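Local atomic coordinates of HRDC domain-containing protein (Bifidobacterium adolescentis ATCC 15703, PDB entry 3CYM), a protein that is uncharacterised but probably acts as a 3'-5' exonuclease on nucleic acids, with a ribonuclease D-like catalytic domain followed by HRDC-type helical domains. Residues 29-34 and 85-90; 39-44 and 62-67; 95-100 and 175-180. All blocks are in the same frame, centred on the assembly; numbering follows the deposited sequence. Where two conformers were deposited one is given.

All three contacts lie in the exonuclease domain and build outward from one mixed sheet. Contact 2 is the sheet itself: neighbouring antiparallel strands 40-44 and 62-65, joined by backbone hydrogen bonds, with an arginine at one end and metal-binding D44 at the other. Contacts 1 and 3 lie on opposite faces. In contact 1 two helices lie side by side over the face that carries L41 and F62, meeting mainly through apolar side chains, with no hydrogen bond across. In contact 3 strand 95-98, next to 40-47 in the sheet, presents I97 to helix 176-190, where a carboxylate joins the aliphatic packing. All three are largely buried, with margins that are partly exposed.

Contact 1: 29-34 and 85-90; sequences DYCSEL and NDFNRA
C31, L34, F87 and A90 carry the meeting of helices 24-35 and 84-91, which run nearly parallel here, at 17°, with their axes 8.7 Å apart. The closest apolar touch joins L34 CD1 to F87 CE1, at 3.4 Å, and the methyl comes to the ring obliquely. With CG anti to the backbone N (chi1 -172°), the phenyl group of F87 is directed toward L34 and the sheet. One turn before L34, C31 SG lies against the backbone of the facing helix, 3.9 Å from F87 CA. One turn after F87, A90 puts its methyl into the narrowest part of the interface: A90 CB is 3.2 Å from C31 O and 4.2 Å from C31 CB. The small side chain lets the two backbones come this near, and L34 CB, 4.3 Å from A90 CB, closes the same side.

Around this first shell, F87 meets the ring of F62 in the sheet beneath and takes W84 in an edge-to-face stack, while both L34 and F87 also rest on L41 of strand 40-47. Y30 ties to strand 68-72 through a hydrogen bond between its hydroxyl and G68 O. At the outer margin D86 pairs weakly with R89 of its own helix, R89 NH2 lying 3.5 Å from D86 OD1, and makes a long, weak ion pair with R28 of helix 24-35. No hydrogen bond or salt bridge crosses between the two segments, so their cohesion rests on the fit of sulfur, methyl and ring surfaces and of a methyl against a carbonyl, with polar pairing left to the periphery.

Contact 2: 39-44 and 62-67; sequences GSLAAD and FKRDGA. With NA (sodium ion), chain B; NA (sodium ion), chain C.
A42 and K63 form the hydrogen-bonded pair of the beta hairpin made by strands 40-47 and 57-65, part of the central sheet of the ribonuclease H-like exonuclease fold. A42 N reaches K63 O at 2.9 Å, and K63 N returns to A42 O. Packing is tight at the next, non-hydrogen-bonded pair, A43 and F62, where A43 CB lies 3.6 Å from F62 CE1; from two residues back on the same strand, L41 CD2 also reaches F62 CD1 at 3.7 Å. Both approach the ring obliquely. Buried R64, extended from CG to NE, belongs to this packed part and grips G39 O side-on with two nitrogens, NE at 2.9 Å and NH2 at 3.0 Å, the oxygen only 4° out of the guanidinium plane. A leucine in place of R64 lacks both donors and would probably leave the G39 carbonyl, at a corner of the chain, without its mates and freer to swing. On the loose side the strands part, and a water bridges S40 O and D65 N beside the exposed turn. Farther along the strand, D44 reaches the metal site: D44 OD2 binds one sodium ion at 2.7 Å, with E46 and D172 as further ligands, and D44 OD1 a second at 2.8 Å.

Contact 3: 95-100 and 175-180; sequences VWILHD and LLIELE
I97 projects from strand 95-98 into the side of helix 176-190, which crosses it almost at a right angle (99°). Its CB starts 4.1 Å from L176 CB, and there the side chain forks. The CG2 branch turns to the helix's first turn, 3.8 Å from L176 CB. The CG1 branch, anti to the carbonyl carbon (chi1 -47°), runs into the flank of the helix and passes E180 OE2 at 3.6 Å. At its tip CD1 sits in a notch of the helix surface: I97 CD1 is 3.4 Å from L176 O and equally far from E180 OE2, with I177 CG2 on another side of it at 3.8 Å.

L176 answers in the reverse sense. Its side chain slides past that of I97 in the opposite direction, so that L176 CD1 ends 3.5 Å from I97 O, over the strand backbone. E180 crosses I97 at about a right angle on an extended chain, and V95 CG1 lies 3.7 Å from E180 OE1. This buried carboxylate is not left to aliphatic neighbours: E180 OE1 makes a salt bridge with R184 one turn on, and E180 OE2 is hydrogen-bonded to S40 OG of the adjacent strand. The two polar partners probably favour the ionised form and fix the rotation of the carboxylate against I97.

W96 leaves on the other face, where its ring meets F87 of helix 84-91 and, edge-to-face, F108 of helix 101-111. A strand of the central sheet whose alternate side chains feed helical layers on both faces is characteristic of the ribonuclease H-like alpha/beta fold of DEDD-type exonucleases.

Contact 1: 29-34 and 85-90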
loop_
_atom_site.group_PDB
_atom_site.type_symbol
_atom_site.label_atom_id
_atom_site.label_comp_id
_atom_site.label_asym_id
_atom_site.label_seq_id
_atom_site.Cartn_x
_atom_site.Cartn_y
_atom_site.Cartn_z
ATOM N N ASP A 29 5.567 -25.420 -16.390
ATOM C CA ASP A 29 4.365 -25.731 -17.163
ATOM C C ASP A 29 3.470 -24.509 -17.348
ATOM O O ASP A 29 2.979 -24.257 -18.454
ATOM C CB ASP A 29 3.556 -26.870 -16.523
ATOM C CG ASP A 29 2.295 -27.211 -17.318
ATOM O OD1 ASP A 29 2.394 -27.402 -18.553
ATOM O OD2 ASP A 29 1.203 -27.284 -16.714
ATOM N N TYR A 30 3.257 -23.762 -16.267
ATOM C CA TYR A 30 2.433 -22.555 -16.327
ATOM C C TYR A 30 3.073 -21.478 -17.184
ATOM O O TYR A 30 2.381 -20.819 -17.941
ATOM C CB TYR A 30 2.102 -22.008 -14.931
ATOM C CG TYR A 30 1.030 -20.938 -14.964
ATOM C CD1 TYR A 30 -0.271 -21.248 -15.342
ATOM C CD2 TYR A 30 1.319 -19.613 -14.628
ATOM C CE1 TYR A 30 -1.265 -20.274 -15.379
ATOM C CE2 TYR A 30 0.324 -18.634 -14.661
ATOM C CZ TYR A 30 -0.960 -18.973 -15.042
ATOM O OH TYR A 30 -1.946 -18.016 -15.094
ATOM N N CYS A 31 4.392 -21.325 -17.082
ATOM C CA CYS A 31 5.135 -20.399 -17.942
ATOM C C CYS A 31 4.965 -20.687 -19.433
ATOM O O CYS A 31 4.783 -19.764 -20.221
ATOM C CB CYS A 31 6.616 -20.391 -17.571
ATOM S SG CYS A 31 6.967 -19.500 -16.038
ATOM N N SER A 32 5.021 -21.966 -19.805
ATOM C CA SER A 32 4.751 -22.426 -21.178
ATOM C C SER A 32 3.354 -22.065 -21.664
ATOM O O SER A 32 3.174 -21.628 -22.807
ATOM C CB SER A 32 4.921 -23.943 -21.264
ATOM O OG SER A 32 6.271 -24.277 -21.501
ATOM N N GLU A 33 2.370 -22.263 -20.790
ATOM C CA GLU A 33 0.979 -21.914 -21.079
ATOM C C GLU A 33 0.787 -20.404 -21.225
ATOM O O GLU A 33 -0.015 -19.950 -22.044
ATOM C CB GLU A 33 0.064 -22.473 -19.993
ATOM C CG GLU A 33 0.019 -23.988 -19.960
ATOM C CD GLU A 33 -0.648 -24.573 -21.180
ATOM O OE1 GLU A 33 0.024 -25.308 -21.941
ATOM O OE2 GLU A 33 -1.846 -24.282 -21.383
ATOM N N LEU A 34 1.532 -19.635 -20.431
ATOM C CA LEU A 34 1.535 -18.176 -20.537
ATOM C C LEU A 34 2.187 -17.700 -21.821
ATOM O O LEU A 34 1.808 -16.668 -22.356
ATOM C CB LEU A 34 2.262 -17.542 -19.356
ATOM C CG LEU A 34 1.580 -17.548 -17.986
ATOM C CD1 LEU A 34 2.452 -16.803 -17.011
ATOM C CD2 LEU A 34 0.177 -16.946 -18.015
ATOM N N ASN A 85 12.714 -15.120 -14.249
ATOM C CA ASN A 85 13.044 -14.589 -15.569
ATOM C C ASN A 85 12.392 -15.419 -16.677
ATOM O O ASN A 85 12.176 -14.925 -17.781
ATOM C CB ASN A 85 14.565 -14.503 -15.767
ATOM C CG ASN A 85 15.192 -13.274 -15.095
ATOM O OD1 ASN A 85 16.011 -12.584 -15.702
ATOM N ND2 ASN A 85 14.822 -13.009 -13.841
ATOM N N ASP A 86 12.066 -16.676 -16.368
ATOM C CA ASP A 86 11.309 -17.536 -17.280
ATOM C C ASP A 86 9.919 -16.951 -17.474
ATOM O O ASP A 86 9.383 -16.958 -18.581
ATOM C CB ASP A 86 11.166 -18.953 -16.723
ATOM C CG ASP A 86 12.496 -19.656 -16.532
ATOM O OD1 ASP A 86 13.512 -19.216 -17.118
ATOM O OD2 ASP A 86 12.516 -20.659 -15.788
ATOM N N PHE A 87 9.355 -16.447 -16.378
ATOM C CA PHE A 87 8.061 -15.785 -16.363
ATOM C C PHE A 87 8.017 -14.551 -17.265
ATOM O O PHE A 87 7.090 -14.393 -18.046
ATOM C CB PHE A 87 7.686 -15.404 -14.924
ATOM C CG PHE A 87 6.293 -14.902 -14.786
ATOM C CD1 PHE A 87 5.261 -15.778 -14.518
ATOM C CD2 PHE A 87 6.003 -13.550 -14.941
ATOM C CE1 PHE A 87 3.970 -15.314 -14.403
ATOM C CE2 PHE A 87 4.711 -13.083 -14.837
ATOM C CZ PHE A 87 3.694 -13.965 -14.579
ATOM N N ASN A 88 9.018 -13.684 -17.140
ATOM C CA ASN A 88 9.128 -12.468 -17.945
ATOM C C ASN A 88 9.231 -12.740 -19.440
ATOM O O ASN A 88 8.668 -12.005 -20.264
ATOM C CB ASN A 88 10.360 -11.673 -17.518
ATOM C CG ASN A 88 10.263 -11.159 -16.112
ATOM O OD1 ASN A 88 9.197 -10.728 -15.663
ATOM N ND2 ASN A 88 11.383 -11.183 -15.404
ATOM N N ARG A 89 9.976 -13.790 -19.776
ATOM C CA ARG A 89 10.173 -14.201 -21.162
ATOM C C ARG A 89 8.895 -14.799 -21.728
ATOM O O ARG A 89 8.562 -14.578 -22.894
ATOM C CB ARG A 89 11.350 -15.179 -21.268
ATOM C CG ARG A 89 12.696 -14.527 -20.890
ATOM C CD ARG A 89 13.915 -15.367 -21.241
ATOM N NE ARG A 89 13.895 -16.681 -20.609
ATOM C CZ ARG A 89 13.721 -17.825 -21.262
ATOM N NH1 ARG A 89 13.563 -17.822 -22.580
ATOM N NH2 ARG A 89 13.712 -18.971 -20.594
ATOM N N ALA A 90 8.173 -15.525 -20.880
ATOM C CA ALA A 90 6.879 -16.097 -21.240
ATOM C C ALA A 90 5.807 -15.030 -21.514
ATOM O O ALA A 90 4.980 -15.187 -22.412
ATOM C CB ALA A 90 6.420 -17.034 -20.149
#

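Contact 2: 39-44 and 62-67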
loop_
_atom_site.group_PDB
_atom_site.type_symbol
_atom_site.label_atom_id
_atom_site.label_comp_id
_atom_site.label_asym_id
_atom_site.label_seq_id
_atom_site.Cartn_x
_atom_site.Cartn_y
_atom_site.Cartn_z
ATOM N N GLY A 39 -3.231 -11.771 -25.414
ATOM C CA GLY A 39 -3.841 -10.688 -24.653
ATOM C C GLY A 39 -3.185 -10.428 -23.308
ATOM O O GLY A 39 -2.085 -10.917 -23.031
ATOM N N SER A 40 -3.891 -9.683 -22.464
ATOM C CA SER A 40 -3.344 -9.131 -21.229
ATOM C C SER A 40 -3.200 -10.130 -20.079
ATOM O O SER A 40 -3.901 -11.141 -20.017
ATOM C CB SER A 40 -4.209 -7.965 -20.755
ATOM O OG SER A 40 -4.310 -6.955 -21.731
ATOM N N LEU A 41 -2.292 -9.807 -19.163
ATOM C CA LEU A 41 -2.055 -10.604 -17.974
ATOM C C LEU A 41 -2.787 -9.994 -16.778
ATOM O O LEU A 41 -2.409 -8.929 -16.283
ATOM C CB LEU A 41 -0.554 -10.695 -17.682
ATOM C CG LEU A 41 -0.112 -11.597 -16.519
ATOM C CD1 LEU A 41 -0.204 -13.080 -16.875
ATOM C CD2 LEU A 41 1.287 -11.260 -16.082
ATOM N N ALA A 42 -3.851 -10.659 -16.336
ATOM C CA ALA A 42 -4.499 -10.329 -15.066
ATOM C C ALA A 42 -3.553 -10.714 -13.933
ATOM O O ALA A 42 -3.082 -11.846 -13.893
ATOM C CB ALA A 42 -5.809 -11.087 -14.940
ATOM N N ALA A 43 -3.266 -9.779 -13.026
ATOM C CA ALA A 43 -2.316 -10.019 -11.933
ATOM C C ALA A 43 -2.819 -9.570 -10.561
ATOM O O ALA A 43 -3.654 -8.672 -10.463
ATOM C CB ALA A 43 -0.981 -9.369 -12.232
ATOM N N ASP A 44 -2.306 -10.215 -9.513
ATOM C CA ASP A 44 -2.546 -9.817 -8.118
ATOM C C ASP A 44 -1.539 -10.496 -7.187
ATOM O O ASP A 44 -0.776 -11.364 -7.619
ATOM C CB ASP A 44 -3.976 -10.173 -7.683
ATOM C CG ASP A 44 -4.496 -9.268 -6.603
ATOM O OD1 ASP A 44 -3.808 -8.295 -6.241
ATOM O OD2 ASP A 44 -5.597 -9.520 -6.080
ATOM N N PHE A 62 -2.121 -15.062 -11.217
ATOM C CA PHE A 62 -2.139 -14.671 -12.621
ATOM C C PHE A 62 -3.253 -15.325 -13.406
ATOM O O PHE A 62 -3.713 -16.404 -13.058
ATOM C CB PHE A 62 -0.797 -14.974 -13.289
ATOM C CG PHE A 62 0.335 -14.190 -12.719
ATOM C CD1 PHE A 62 0.351 -12.799 -12.819
ATOM C CD2 PHE A 62 1.363 -14.826 -12.046
ATOM C CE1 PHE A 62 1.390 -12.056 -12.270
ATOM C CE2 PHE A 62 2.409 -14.088 -11.507
ATOM C CZ PHE A 62 2.415 -12.696 -11.611
ATOM N N LYS A 63 -3.690 -14.647 -14.460
ATOM C CA LYS A 63 -4.584 -15.237 -15.435
ATOM C C LYS A 63 -4.245 -14.704 -16.816
ATOM O O LYS A 63 -4.035 -13.496 -16.998
ATOM C CB LYS A 63 -6.062 -14.955 -15.109
ATOM C CG LYS A 63 -7.005 -15.787 -15.959
ATOM C CD LYS A 63 -8.460 -15.397 -15.816
ATOM C CE LYS A 63 -9.317 -16.421 -16.535
ATOM N NZ LYS A 63 -10.767 -16.108 -16.486
ATOM N N ARG A 64 -4.177 -15.614 -17.780
ATOM C CA ARG A 64 -4.115 -15.248 -19.183
ATOM C C ARG A 64 -5.025 -16.183 -19.962
ATOM O O ARG A 64 -5.102 -17.372 -19.650
ATOM C CB ARG A 64 -2.686 -15.343 -19.701
ATOM C CG ARG A 64 -2.349 -14.276 -20.703
ATOM C CD ARG A 64 -0.892 -14.279 -21.082
ATOM N NE ARG A 64 -0.674 -13.288 -22.125
ATOM C CZ ARG A 64 0.395 -13.216 -22.906
ATOM N NH1 ARG A 64 1.391 -14.085 -22.781
ATOM N NH2 ARG A 64 0.461 -12.258 -23.820
ATOM N N ASP A 65 -5.717 -15.635 -20.959
ATOM C CA ASP A 65 -6.677 -16.381 -21.779
ATOM C C ASP A 65 -6.027 -17.610 -22.427
ATOM O O ASP A 65 -5.171 -17.485 -23.301
ATOM C CB ASP A 65 -7.290 -15.459 -22.845
ATOM C CG ASP A 65 -8.449 -16.107 -23.599
ATOM O OD1 ASP A 65 -8.673 -15.735 -24.768
ATOM O OD2 ASP A 65 -9.141 -16.981 -23.031
ATOM N N GLY A 66 -6.417 -18.791 -21.954
ATOM C CA GLY A 66 -5.869 -20.047 -22.458
ATOM C C GLY A 66 -4.970 -20.752 -21.464
ATOM O O GLY A 66 -4.938 -21.981 -21.412
ATOM N N ALA A 67 -4.236 -19.969 -20.682
ATOM C CA ALA A 67 -3.387 -20.509 -19.633
ATOM C C ALA A 67 -4.189 -20.724 -18.363
ATOM O O ALA A 67 -3.836 -21.558 -17.538
ATOM C CB ALA A 67 -2.216 -19.566 -19.356
HETATM NA NA NA B . -6.272 -9.321 -3.514
HETATM NA NA NA C . -3.844 -6.325 -4.311
HETATM O O HOH W 1 -5.237 -12.577 -21.635
HETATM O O HOH W 2 -6.898 -9.310 -1.114
HETATM O O HOH W 3 -6.164 -7.118 -4.355
HETATM O O HOH W 4 -4.253 -8.439 -2.667
HETATM O O HOH W 5 -4.073 -5.765 -6.830
HETATM O O HOH W 6 -3.743 -3.925 -4.568
#

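Contact 3: 95-100 and 175-180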
loop_
_atom_site.group_PDB
_atom_site.type_symbol
_atom_site.label_atom_id
_atom_site.label_comp_id
_atom_site.label_asym_id
_atom_site.label_seq_id
_atom_site.Cartn_x
_atom_site.Cartn_y
_atom_site.Cartn_z
ATOM N N VAL A 95 0.353 -6.484 -21.360
ATOM C CA VAL A 95 -0.220 -5.536 -20.423
ATOM C C VAL A 95 -0.574 -6.262 -19.123
ATOM O O VAL A 95 -1.284 -7.258 -19.134
ATOM C CB VAL A 95 -1.474 -4.839 -21.031
ATOM C CG1 VAL A 95 -2.154 -3.922 -20.007
ATOM C CG2 VAL A 95 -1.103 -4.046 -22.276
ATOM N N TRP A 96 -0.057 -5.777 -18.015
ATOM C CA TRP A 96 -0.449 -6.293 -16.719
ATOM C C TRP A 96 -1.669 -5.509 -16.238
ATOM O O TRP A 96 -1.670 -4.275 -16.261
ATOM C CB TRP A 96 0.702 -6.154 -15.731
ATOM C CG TRP A 96 1.882 -7.048 -16.000
ATOM C CD1 TRP A 96 2.520 -7.234 -17.192
ATOM C CD2 TRP A 96 2.586 -7.851 -15.042
ATOM N NE1 TRP A 96 3.565 -8.111 -17.041
ATOM C CE2 TRP A 96 3.628 -8.508 -15.732
ATOM C CE3 TRP A 96 2.436 -8.083 -13.669
ATOM C CZ2 TRP A 96 4.518 -9.383 -15.094
ATOM C CZ3 TRP A 96 3.326 -8.947 -13.036
ATOM C CH2 TRP A 96 4.349 -9.585 -13.750
ATOM N N ILE A 97 -2.721 -6.222 -15.849
ATOM C CA ILE A 97 -3.885 -5.603 -15.229
ATOM C C ILE A 97 -3.805 -5.793 -13.720
ATOM O O ILE A 97 -3.756 -6.929 -13.215
ATOM C CB ILE A 97 -5.222 -6.167 -15.747
ATOM C CG1 ILE A 97 -5.239 -6.252 -17.264
ATOM C CG2 ILE A 97 -6.377 -5.298 -15.291
ATOM C CD1 ILE A 97 -6.146 -7.330 -17.742
ATOM N N LEU A 98 -3.773 -4.670 -13.016
ATOM C CA LEU A 98 -3.690 -4.642 -11.567
ATOM C C LEU A 98 -4.737 -3.664 -11.058
ATOM O O LEU A 98 -5.036 -2.674 -11.724
ATOM C CB LEU A 98 -2.294 -4.191 -11.119
ATOM C CG LEU A 98 -1.135 -5.197 -11.005
ATOM C CD1 LEU A 98 -0.544 -5.567 -12.346
ATOM C CD2 LEU A 98 -0.033 -4.642 -10.121
ATOM N N HIS A 99 -5.320 -3.964 -9.902
ATOM C CA HIS A 99 -6.234 -3.040 -9.235
ATOM C C HIS A 99 -5.444 -2.399 -8.114
ATOM O O HIS A 99 -5.052 -3.093 -7.172
ATOM C CB HIS A 99 -7.456 -3.783 -8.676
ATOM C CG HIS A 99 -8.553 -2.874 -8.218
ATOM N ND1 HIS A 99 -9.501 -2.359 -9.077
ATOM C CD2 HIS A 99 -8.840 -2.367 -6.995
ATOM C CE1 HIS A 99 -10.329 -1.583 -8.401
ATOM N NE2 HIS A 99 -9.951 -1.573 -7.136
ATOM N N ASP A 100 -5.194 -1.093 -8.237
ATOM C CA ASP A 100 -4.312 -0.329 -7.334
ATOM C C ASP A 100 -2.894 -0.897 -7.402
ATOM O O ASP A 100 -2.436 -1.607 -6.499
ATOM C CB ASP A 100 -4.868 -0.278 -5.893
ATOM C CG ASP A 100 -4.051 0.617 -4.958
ATOM O OD1 ASP A 100 -3.228 1.435 -5.426
ATOM O OD2 ASP A 100 -4.243 0.493 -3.731
ATOM N N LEU A 175 -11.647 -11.714 -13.288
ATOM C CA LEU A 175 -12.435 -10.790 -14.118
ATOM C C LEU A 175 -11.679 -9.574 -14.629
ATOM O O LEU A 175 -12.274 -8.699 -15.253
ATOM C CB LEU A 175 -13.695 -10.337 -13.366
ATOM C CG LEU A 175 -14.652 -11.453 -12.929
ATOM C CD1 LEU A 175 -15.665 -10.927 -11.934
ATOM C CD2 LEU A 175 -15.331 -12.100 -14.135
ATOM N N LEU A 176 -10.372 -9.524 -14.376
ATOM C CA LEU A 176 -9.569 -8.358 -14.726
ATOM C C LEU A 176 -9.396 -8.096 -16.234
ATOM O O LEU A 176 -9.353 -6.941 -16.645
ATOM C CB LEU A 176 -8.201 -8.403 -14.035
ATOM C CG LEU A 176 -8.169 -8.322 -12.510
ATOM C CD1 LEU A 176 -6.741 -8.226 -12.026
ATOM C CD2 LEU A 176 -8.980 -7.128 -11.992
ATOM N N ILE A 177 -9.308 -9.142 -17.058
ATOM C CA ILE A 177 -9.187 -8.901 -18.499
ATOM C C ILE A 177 -10.498 -8.356 -19.083
ATOM O O ILE A 177 -10.476 -7.488 -19.952
ATOM C CB ILE A 177 -8.519 -10.078 -19.317
ATOM C CG1 ILE A 177 -9.538 -11.073 -19.859
ATOM C CG2 ILE A 177 -7.389 -10.798 -18.535
ATOM C CD1 ILE A 177 -9.817 -10.879 -21.312
ATOM N N GLU A 178 -11.625 -8.843 -18.566
ATOM C CA GLU A 178 -12.948 -8.355 -18.961
ATOM C C GLU A 178 -13.212 -6.953 -18.418
ATOM O O GLU A 178 -13.896 -6.157 -19.064
ATOM C CB GLU A 178 -14.064 -9.312 -18.514
ATOM C CG GLU A 178 -14.072 -10.649 -19.236
ATOM C CD GLU A 178 -13.345 -11.750 -18.476
ATOM O OE1 GLU A 178 -12.603 -11.449 -17.514
ATOM O OE2 GLU A 178 -13.521 -12.931 -18.845
ATOM N N LEU A 179 -12.675 -6.664 -17.234
ATOM C CA LEU A 179 -12.739 -5.319 -16.663
ATOM C C LEU A 179 -12.047 -4.309 -17.556
ATOM O O LEU A 179 -12.664 -3.315 -17.942
ATOM C CB LEU A 179 -12.110 -5.265 -15.273
ATOM C CG LEU A 179 -13.008 -5.358 -14.042
ATOM C CD1 LEU A 179 -12.174 -4.978 -12.822
ATOM C CD2 LEU A 179 -14.262 -4.480 -14.164
ATOM N N GLU A 180 -10.784 -4.588 -17.892
ATOM C CA GLU A 180 -9.968 -3.735 -18.765
ATOM C C GLU A 180 -10.691 -3.376 -20.064
ATOM O O GLU A 180 -10.701 -2.213 -20.455
ATOM C CB GLU A 180 -8.613 -4.392 -19.081
ATOM C CG GLU A 180 -7.906 -3.730 -20.274
ATOM C CD GLU A 180 -6.579 -4.344 -20.672
ATOM O OE1 GLU A 180 -5.672 -3.572 -21.050
ATOM O OE2 GLU A 180 -6.435 -5.582 -20.630
#